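Citrinin polyketide synthase (PDB 5MPT) builds the keto-aldehyde precursor of the mycotoxin citrinin from malonyl-CoA units; this chain is its C-methyltransferase domain. Local coordinates at residues 61-66 against 151-156. Sequence-based numbering, arbitrary orientation.
Sequences EQLGCP and DCITGK
Leu63 meets Ile153 and Thr154 through methyl groups; no ring or other flat side-chain group takes part, so the contact has no stacked face or edge. The two branches of Leu63 divide the work. Leu63 CD1 lies against Ile153 CD1 at 3.6 Å, the two side chains slanting across each other. The same Leu63 CD1 is also 4.1 Å from Ile153 CG1. The other branch, Leu63 CD2, meets Thr154 CG2 tip to tip at 3.7 Å.

The hydroxyl of Thr154 is turned back to its own helix (chi1 61°), where OG1 is hydrogen-bonded to Ala150 O. CG2 faces Leu63. The patch is small, burying 119 Å² in all. Pro80 and Ala150 also touch Leu63.

Each segment takes in the C-terminal end of a helix, 40-62 or 149-154, and the turn after it. Segment 61-66 falls in a sequence match to the methyltransferase helix-turn-helix family. The contact lies away from the methyltransferase active site and the S-adenosyl-L-homocysteine pocket. Gly64 and Gly155 have positive phi. Gly64 N bonds to Glu61 O (3.0 Å), and Cys65 N also bonds back into the last turn. Gly155 likewise marks two bonds back, including Gly155 N to Cys152 O (3.1 Å). Both helices thus end in Schellman motifs.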
loop_
_atom_site.group_PDB
_atom_site.type_symbol
_atom_site.label_atom_id
_atom_site.label_comp_id
_atom_site.label_asym_id
_atom_site.label_seq_id
_atom_site.Cartn_x
_atom_site.Cartn_y
_atom_site.Cartn_z
ATOM N N GLU A 61 16.077 24.537 -3.039
ATOM C CA GLU A 61 16.520 25.888 -2.715
ATOM C C GLU A 61 17.297 25.891 -1.393
ATOM O O GLU A 61 18.397 26.474 -1.282
ATOM C CB GLU A 61 15.264 26.788 -2.666
ATOM C CG GLU A 61 15.408 28.292 -2.976
ATOM C CD GLU A 61 16.085 28.593 -4.309
ATOM O OE1 GLU A 61 17.270 28.959 -4.278
ATOM O OE2 GLU A 61 15.447 28.463 -5.376
ATOM N N GLN A 62 16.740 25.212 -0.386
ATOM C CA GLN A 62 17.395 25.079 0.912
ATOM C C GLN A 62 18.751 24.403 0.801
ATOM O O GLN A 62 19.681 24.743 1.552
ATOM C CB GLN A 62 16.479 24.302 1.858
ATOM C CG GLN A 62 15.236 25.101 2.221
ATOM C CD GLN A 62 14.161 24.226 2.864
ATOM O OE1 GLN A 62 14.345 23.024 3.083
ATOM N NE2 GLN A 62 13.047 24.841 3.188
ATOM N N LEU A 63 18.903 23.478 -0.144
ATOM C CA LEU A 63 20.154 22.758 -0.330
ATOM C C LEU A 63 21.079 23.434 -1.335
ATOM O O LEU A 63 22.046 22.815 -1.780
ATOM C CB LEU A 63 19.855 21.312 -0.757
ATOM C CG LEU A 63 19.168 20.519 0.358
ATOM C CD1 LEU A 63 18.635 19.182 -0.142
ATOM C CD2 LEU A 63 20.161 20.292 1.525
ATOM N N GLY A 64 20.794 24.674 -1.723
ATOM C CA GLY A 64 21.710 25.438 -2.544
ATOM C C GLY A 64 21.508 25.316 -4.033
ATOM O O GLY A 64 22.382 25.751 -4.794
ATOM N N CYS A 65 20.376 24.759 -4.466
ATOM C CA CYS A 65 20.009 24.687 -5.876
ATOM C C CYS A 65 18.994 25.771 -6.180
ATOM O O CYS A 65 17.824 25.642 -5.770
ATOM C CB CYS A 65 19.425 23.321 -6.233
ATOM S SG CYS A 65 19.139 23.128 -7.999
ATOM N N PRO A 66 19.363 26.824 -6.957
ATOM C CA PRO A 66 18.507 27.992 -7.203
ATOM C C PRO A 66 17.460 27.745 -8.279
ATOM O O PRO A 66 17.281 28.542 -9.200
ATOM C CB PRO A 66 19.515 29.057 -7.639
ATOM C CG PRO A 66 20.542 28.260 -8.350
ATOM C CD PRO A 66 20.695 27.008 -7.565
ATOM N N ASP A 151 15.943 18.240 5.193
ATOM C CA ASP A 151 16.508 17.632 6.395
ATOM C C ASP A 151 16.536 16.107 6.304
ATOM O O ASP A 151 17.505 15.479 6.756
ATOM C CB ASP A 151 15.739 18.084 7.634
ATOM C CG ASP A 151 16.108 19.476 8.057
ATOM O OD1 ASP A 151 16.998 20.055 7.393
ATOM O OD2 ASP A 151 15.534 19.976 9.046
ATOM N N CYS A 152 15.485 15.485 5.742
ATOM C CA CYS A 152 15.449 14.025 5.636
ATOM C C CYS A 152 16.501 13.501 4.669
ATOM O O CYS A 152 17.240 12.571 4.997
ATOM C CB CYS A 152 14.056 13.530 5.200
ATOM S SG CYS A 152 12.834 13.657 6.478
ATOM N N ILE A 153 16.587 14.062 3.461
ATOM C CA ILE A 153 17.486 13.437 2.509
ATOM C C ILE A 153 18.942 13.639 2.889
ATOM O O ILE A 153 19.779 12.863 2.435
ATOM C CB ILE A 153 17.255 13.903 1.068
ATOM C CG1 ILE A 153 17.480 15.387 0.884
ATOM C CG2 ILE A 153 15.766 13.554 0.617
ATOM C CD1 ILE A 153 17.287 15.852 -0.570
ATOM N N THR A 154 19.268 14.643 3.719
ATOM C CA THR A 154 20.647 14.819 4.191
ATOM C C THR A 154 20.935 14.121 5.515
ATOM O O THR A 154 22.098 14.041 5.908
ATOM C CB THR A 154 20.979 16.303 4.324
ATOM O OG1 THR A 154 20.114 16.942 5.267
ATOM C CG2 THR A 154 20.865 16.950 3.000
ATOM N N GLY A 155 19.928 13.563 6.182
ATOM C CA GLY A 155 20.133 12.849 7.417
ATOM C C GLY A 155 19.893 13.650 8.675
ATOM O O GLY A 155 20.012 13.092 9.768
ATOM N N LYS A 156 19.619 14.950 8.570
ATOM C CA LYS A 156 19.358 15.722 9.783
ATOM C C LYS A 156 18.074 15.265 10.462
ATOM O O LYS A 156 17.959 15.355 11.687
ATOM C CB LYS A 156 19.288 17.213 9.460
ATOM C CG LYS A 156 19.086 18.088 10.672
ATOM C CD LYS A 156 19.069 19.547 10.296
ATOM C CE LYS A 156 18.773 20.414 11.494
ATOM N NZ LYS A 156 18.732 21.843 11.092
#